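PDB 2W87: esterase D, which probably hydrolyses feruloyl ester bonds in plant cell-wall polysaccharides, and through the family 35 carbohydrate-binding module described here binds glucuronic acid. Local coordinates for residues Leu55-Ala60 with Asp124-Val129; Gly89-Trp94 with Leu120-Ser125. One frame throughout, in Å; residues are numbered along the deposited sequence.

Interaction 1 of 2, residues Leu55-Ala60 with Asp124-Val129; sequences LTIRYA and DSLSVV. With CA (calcium ion), chain D.
Arg58 and Asp124 close one end of an antiparallel ladder in which Thr56 pairs with Ser127, and Arg58 with Ser125, as hydrogen-bonded pairs. Thr56 N to Ser127 O and Ser127 N to Thr56 O, each 2.8 Å, form a nearly straight couple. Asp124 and Ser125 both face Arg58 in a classic beta bulge, and Asp124 N still reaches Arg58 O at 2.7 Å.

The arginine can be followed outward. Arg58 CB rests 3.5 Å from Ser125 OG; with CG anti to the backbone N (chi1 -169°) and the chain extended as far as NE, Arg58 CD passes 3.6 Å from Asp124 OD2. Arg58 NH1 then turns back to Asp124 OD2 at 2.8 Å, a salt bridge lying in the guanidinium plane but reaching OD2 from above the carboxylate plane. NH1 also bonds Gly24 O.

On the face carrying Leu55, Ile57, Leu126 and Val128, Leu126 CD1 lies 3.7 Å from Ile57 CG1, and Leu55 CD2 lies against both methyls of Val128, the two side chains running side by side; branched aliphatic residues suit this buried side. Small, polar Ser125 suits the face of Thr56, Arg58 and Ser127: its OG and Thr56 O share a bridging water.

Asp124 thus has divided duties. OD1 and the backbone O bind calcium, while OD2 takes the arginine, an arrangement that would fix the carboxylate's rotation and share out its negative charge between two cations.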
loop_
_atom_site.group_PDB
_atom_site.type_symbol
_atom_site.label_atom_id
_atom_site.label_comp_id
_atom_site.label_asym_id
_atom_site.label_seq_id
_atom_site.Cartn_x
_atom_site.Cartn_y
_atom_site.Cartn_z
ATOM N N LEU A 55 8.077 -4.644 3.230
ATOM C CA LEU A 55 6.724 -4.407 2.752
ATOM C C LEU A 55 6.723 -4.726 1.276
ATOM O O LEU A 55 7.602 -4.254 0.557
ATOM C CB LEU A 55 6.314 -2.944 2.938
ATOM C CG LEU A 55 6.320 -2.392 4.339
ATOM C CD1 LEU A 55 5.573 -1.071 4.390
ATOM C CD2 LEU A 55 5.689 -3.343 5.299
ATOM N N THR A 56 5.749 -5.520 0.829
ATOM C CA THR A 56 5.603 -5.838 -0.567
ATOM C C THR A 56 4.221 -5.369 -1.009
ATOM O O THR A 56 3.203 -5.803 -0.470
ATOM C CB THR A 56 5.821 -7.347 -0.798
ATOM O OG1 THR A 56 7.171 -7.692 -0.434
ATOM C CG2 THR A 56 5.589 -7.716 -2.251
ATOM N N ILE A 57 4.210 -4.445 -1.964
ATOM C CA ILE A 57 2.980 -3.867 -2.499
ATOM C C ILE A 57 2.712 -4.437 -3.868
ATOM O O ILE A 57 3.551 -4.307 -4.760
ATOM C CB ILE A 57 3.153 -2.336 -2.630
ATOM C CG1 ILE A 57 3.403 -1.716 -1.255
ATOM C CG2 ILE A 57 1.937 -1.689 -3.321
ATOM C CD1 ILE A 57 3.812 -0.256 -1.346
ATOM N N ARG A 58 1.569 -5.089 -4.038
ATOM C CA ARG A 58 1.188 -5.647 -5.332
ATOM C C ARG A 58 0.257 -4.658 -6.037
ATOM O O ARG A 58 -0.711 -4.171 -5.444
ATOM C CB ARG A 58 0.503 -6.995 -5.153
ATOM C CG ARG A 58 0.329 -7.749 -6.448
ATOM C CD ARG A 58 0.004 -9.196 -6.202
ATOM N NE ARG A 58 -0.024 -9.975 -7.446
ATOM C CZ ARG A 58 -1.121 -10.245 -8.139
ATOM N NH1 ARG A 58 -2.310 -9.819 -7.728
ATOM N NH2 ARG A 58 -1.022 -10.953 -9.256
ATOM N N TYR A 59 0.550 -4.354 -7.292
ATOM C CA TYR A 59 -0.120 -3.236 -7.960
ATOM C C TYR A 59 -0.207 -3.447 -9.468
ATOM O O TYR A 59 0.542 -4.244 -10.042
ATOM C CB TYR A 59 0.595 -1.922 -7.673
ATOM C CG TYR A 59 1.914 -1.799 -8.375
ATOM C CD1 TYR A 59 2.027 -1.115 -9.594
ATOM C CD2 TYR A 59 3.044 -2.411 -7.869
ATOM C CE1 TYR A 59 3.258 -1.045 -10.266
ATOM C CE2 TYR A 59 4.278 -2.331 -8.539
ATOM C CZ TYR A 59 4.366 -1.636 -9.727
ATOM O OH TYR A 59 5.587 -1.577 -10.404
ATOM N N ALA A 60 -1.107 -2.696 -10.099
ATOM C CA ALA A 60 -1.228 -2.658 -11.554
ATOM C C ALA A 60 -1.214 -1.208 -11.976
ATOM O O ALA A 60 -1.879 -0.399 -11.369
ATOM C CB ALA A 60 -2.524 -3.309 -12.002
ATOM N N ASP A 124 -3.377 -3.904 -5.058
ATOM C CA ASP A 124 -4.064 -5.159 -4.730
ATOM C C ASP A 124 -3.962 -5.527 -3.271
ATOM O O ASP A 124 -4.948 -5.940 -2.651
ATOM C CB ASP A 124 -3.477 -6.296 -5.557
ATOM C CG ASP A 124 -4.112 -7.630 -5.266
ATOM O OD1 ASP A 124 -5.314 -7.679 -4.937
ATOM O OD2 ASP A 124 -3.418 -8.653 -5.428
ATOM N N SER A 125 -2.756 -5.409 -2.742
ATOM C CA SER A 125 -2.466 -5.857 -1.397
ATOM C C SER A 125 -1.155 -5.301 -0.865
ATOM O O SER A 125 -0.283 -4.890 -1.635
ATOM C CB SER A 125 -2.371 -7.359 -1.407
ATOM O OG SER A 125 -1.312 -7.824 -2.236
ATOM N N LEU A 126 -1.010 -5.397 0.459
ATOM C CA LEU A 126 0.231 -5.106 1.146
ATOM C C LEU A 126 0.603 -6.348 1.949
ATOM O O LEU A 126 -0.198 -6.834 2.740
ATOM C CB LEU A 126 0.071 -3.912 2.104
ATOM C CG LEU A 126 1.295 -3.593 2.968
ATOM C CD1 LEU A 126 2.436 -3.065 2.102
ATOM C CD2 LEU A 126 0.950 -2.631 4.098
ATOM N N SER A 127 1.809 -6.859 1.730
ATOM C CA SER A 127 2.335 -7.995 2.485
ATOM C C SER A 127 3.446 -7.469 3.387
ATOM O O SER A 127 4.238 -6.650 2.960
ATOM C CB SER A 127 2.894 -9.030 1.516
ATOM O OG SER A 127 3.718 -9.929 2.194
ATOM N N VAL A 128 3.493 -7.943 4.628
ATOM C CA VAL A 128 4.429 -7.451 5.624
ATOM C C VAL A 128 5.158 -8.641 6.239
ATOM O O VAL A 128 4.514 -9.576 6.731
ATOM C CB VAL A 128 3.694 -6.719 6.736
ATOM C CG1 VAL A 128 4.676 -6.094 7.705
ATOM C CG2 VAL A 128 2.762 -5.660 6.144
ATOM N N VAL A 129 6.485 -8.617 6.193
ATOM C CA VAL A 129 7.276 -9.695 6.800
ATOM C C VAL A 129 8.341 -9.149 7.745
ATOM O O VAL A 129 9.051 -8.208 7.417
ATOM C CB VAL A 129 7.992 -10.567 5.753
ATOM C CG1 VAL A 129 8.572 -11.788 6.471
ATOM C CG2 VAL A 129 7.047 -10.987 4.656
HETATM CA CA CA D . -6.792 -7.348 -3.069
HETATM O O HOH W 1 1.367 -7.748 -1.607
HETATM O O HOH W 2 6.906 -8.508 2.125
#

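Interaction 2 of 2, residues Gly89-Trp94 with Leu120-Ser125; sequences GAWTTW and LPNIDS. With CA (calcium ion), chain D; GCU (alpha-D-glucopyranuronic acid), chain E.
The first segment makes a type I turn from Ala90 to Thr93, and its backbone stays 7.8 Å from the strand, Trp91 CA to Asn122 CA; large side chains span the distance. Trp91 and Asn122 meet at about a right angle, the amide plane inclined 39° to the indole, whose CE3 and CZ3 lie against the end of the amide.

Both residues touch glucuronic acid. C4 of the sugar sits 3.7 Å above one face of the Trp91 ring, offset toward its rim, and Trp91 CZ2 comes within 3.5 Å of the carboxylate atom O6B. A broad, flat indole suits such a platform; a short amide such as Asn122 suits the hydroxyl-bearing edge, close to O3 and O4.

Trp94 drives its six-membered ring toward the strand, CZ3 lying 3.5 Å from Asp124 CB and 3.7 Å from Asn122 O. Its NE1 is bonded to Thr23 O, which would limit the ring's rotation beside the calcium-binding aspartate.

His22, Asn32, Asn35 and Arg67 complete the glucuronic acid pocket. An aromatic platform with polar side chains around the sugar is characteristic of carbohydrate-binding modules, here one of family 35.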
loop_
_atom_site.group_PDB
_atom_site.type_symbol
_atom_site.label_atom_id
_atom_site.label_comp_id
_atom_site.label_asym_id
_atom_site.label_seq_id
_atom_site.Cartn_x
_atom_site.Cartn_y
_atom_site.Cartn_z
ATOM N N GLY A 89 2.076 -2.222 -17.817
ATOM C CA GLY A 89 1.687 -2.509 -19.193
ATOM C C GLY A 89 0.199 -2.707 -19.441
ATOM O O GLY A 89 -0.239 -2.723 -20.595
ATOM N N ALA A 90 -0.588 -2.877 -18.376
ATOM C CA ALA A 90 -2.016 -3.066 -18.483
ATOM C C ALA A 90 -2.616 -3.056 -17.085
ATOM O O ALA A 90 -1.935 -3.386 -16.131
ATOM C CB ALA A 90 -2.325 -4.407 -19.163
ATOM N N TRP A 91 -3.900 -2.718 -16.980
ATOM C CA TRP A 91 -4.575 -2.756 -15.684
ATOM C C TRP A 91 -4.807 -4.185 -15.183
ATOM O O TRP A 91 -5.195 -4.410 -14.030
ATOM C CB TRP A 91 -5.901 -1.978 -15.721
ATOM C CG TRP A 91 -5.695 -0.544 -15.970
ATOM C CD1 TRP A 91 -5.998 0.160 -17.107
ATOM C CD2 TRP A 91 -5.076 0.396 -15.074
ATOM N NE1 TRP A 91 -5.634 1.469 -16.960
ATOM C CE2 TRP A 91 -5.068 1.648 -15.725
ATOM C CE3 TRP A 91 -4.557 0.307 -13.786
ATOM C CZ2 TRP A 91 -4.535 2.797 -15.135
ATOM C CZ3 TRP A 91 -4.022 1.459 -13.192
ATOM C CH2 TRP A 91 -4.021 2.685 -13.857
ATOM N N THR A 92 -4.576 -5.156 -16.063
ATOM C CA THR A 92 -4.708 -6.557 -15.714
ATOM C C THR A 92 -3.372 -7.238 -15.418
ATOM O O THR A 92 -3.356 -8.419 -15.114
ATOM C CB THR A 92 -5.411 -7.300 -16.867
ATOM O OG1 THR A 92 -4.805 -6.938 -18.112
ATOM C CG2 THR A 92 -6.886 -6.901 -16.902
ATOM N N THR A 93 -2.269 -6.503 -15.502
ATOM C CA THR A 93 -0.926 -7.016 -15.227
ATOM C C THR A 93 -0.482 -6.435 -13.908
ATOM O O THR A 93 -0.454 -5.209 -13.734
ATOM C CB THR A 93 0.095 -6.653 -16.326
ATOM O OG1 THR A 93 -0.269 -7.345 -17.524
ATOM C CG2 THR A 93 1.533 -7.030 -15.900
ATOM N N TRP A 94 -0.188 -7.337 -12.977
ATOM C CA TRP A 94 0.177 -6.982 -11.629
ATOM C C TRP A 94 1.637 -7.260 -11.399
ATOM O O TRP A 94 2.170 -8.282 -11.867
ATOM C CB TRP A 94 -0.670 -7.758 -10.636
ATOM C CG TRP A 94 -2.132 -7.540 -10.847
ATOM C CD1 TRP A 94 -2.937 -8.173 -11.745
ATOM C CD2 TRP A 94 -2.961 -6.566 -10.186
ATOM N NE1 TRP A 94 -4.214 -7.679 -11.669
ATOM C CE2 TRP A 94 -4.256 -6.688 -10.725
ATOM C CE3 TRP A 94 -2.731 -5.612 -9.192
ATOM C CZ2 TRP A 94 -5.320 -5.889 -10.313
ATOM C CZ3 TRP A 94 -3.813 -4.811 -8.761
ATOM C CH2 TRP A 94 -5.083 -4.961 -9.332
ATOM N N LEU A 120 -2.367 6.992 -7.493
ATOM C CA LEU A 120 -1.579 5.774 -7.433
ATOM C C LEU A 120 -1.936 4.792 -8.536
ATOM O O LEU A 120 -2.943 4.938 -9.210
ATOM C CB LEU A 120 -1.790 5.087 -6.075
ATOM C CG LEU A 120 -1.181 5.776 -4.859
ATOM C CD1 LEU A 120 -1.619 5.005 -3.568
ATOM C CD2 LEU A 120 0.334 5.830 -4.961
ATOM N N PRO A 121 -1.104 3.753 -8.706
ATOM C CA PRO A 121 -1.614 2.626 -9.457
ATOM C C PRO A 121 -2.755 1.985 -8.663
ATOM O O PRO A 121 -3.036 2.410 -7.527
ATOM C CB PRO A 121 -0.426 1.669 -9.503
ATOM C CG PRO A 121 0.722 2.383 -8.996
ATOM C CD PRO A 121 0.224 3.496 -8.141
ATOM N N ASN A 122 -3.414 0.991 -9.245
ATOM C CA ASN A 122 -4.364 0.190 -8.481
ATOM C C ASN A 122 -3.576 -0.721 -7.549
ATOM O O ASN A 122 -2.610 -1.356 -7.980
ATOM C CB ASN A 122 -5.235 -0.623 -9.436
ATOM C CG ASN A 122 -6.237 0.236 -10.207
ATOM O OD1 ASN A 122 -6.596 1.347 -9.781
ATOM N ND2 ASN A 122 -6.730 -0.294 -11.316
ATOM N N ILE A 123 -3.969 -0.789 -6.278
ATOM C CA ILE A 123 -3.195 -1.511 -5.256
ATOM C C ILE A 123 -3.952 -2.743 -4.804
ATOM O O ILE A 123 -5.024 -2.654 -4.211
ATOM C CB ILE A 123 -2.904 -0.624 -4.016
ATOM C CG1 ILE A 123 -2.257 0.709 -4.443
ATOM C CG2 ILE A 123 -2.140 -1.412 -2.948
ATOM C CD1 ILE A 123 -0.922 0.593 -5.140
ATOM N N ASP A 124 -3.377 -3.904 -5.058
ATOM C CA ASP A 124 -4.064 -5.159 -4.730
ATOM C C ASP A 124 -3.962 -5.527 -3.271
ATOM O O ASP A 124 -4.948 -5.940 -2.651
ATOM C CB ASP A 124 -3.477 -6.296 -5.557
ATOM C CG ASP A 124 -4.112 -7.630 -5.266
ATOM O OD1 ASP A 124 -5.314 -7.679 -4.937
ATOM O OD2 ASP A 124 -3.418 -8.653 -5.428
ATOM N N SER A 125 -2.756 -5.409 -2.742
ATOM C CA SER A 125 -2.466 -5.857 -1.397
ATOM C C SER A 125 -1.155 -5.301 -0.865
ATOM O O SER A 125 -0.283 -4.890 -1.635
ATOM C CB SER A 125 -2.371 -7.359 -1.407
ATOM O OG SER A 125 -1.312 -7.824 -2.236
HETATM CA CA CA D . -6.792 -7.348 -3.069
HETATM C C1 GCU E . -8.988 3.539 -15.537
HETATM C C2 GCU E . -8.880 2.161 -14.883
HETATM C C3 GCU E . -8.867 2.328 -13.367
HETATM C C4 GCU E . -7.653 3.154 -12.994
HETATM C C5 GCU E . -7.737 4.497 -13.735
HETATM C C6 GCU E . -6.527 5.383 -13.472
HETATM O O1 GCU E . -10.201 4.121 -15.060
HETATM O O2 GCU E . -10.000 1.374 -15.253
HETATM O O3 GCU E . -8.816 1.061 -12.708
HETATM O O4 GCU E . -7.595 3.418 -11.569
HETATM O O5 GCU E . -7.798 4.277 -15.144
HETATM O O6A GCU E . -6.202 5.526 -12.284
HETATM O O6B GCU E . -5.934 5.922 -14.437
#

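In the fold
Interactions 1 and 2 have centres about 11 Å apart and share Asp124 and Ser125 of strand 122-129. Along the chain, strand 51-60 comes first, then the loop carrying 89-94, and last the strand that both contacts use. Interaction 1 joins the two central strands of a four-stranded antiparallel sheet, flanked by strands 2-5 and 95-103; interaction 2 lies at one end of that sheet, where the loop enters strand 95-103. They meet directly, Ala60 N lying 2.9 Å from Asn122 O in a probable hydrogen bond. One strand therefore passes from the sugar pocket at Asn122 to a calcium site at Asp124 and along the middle of the sheet, where Leu126 and Val128 face the buried side.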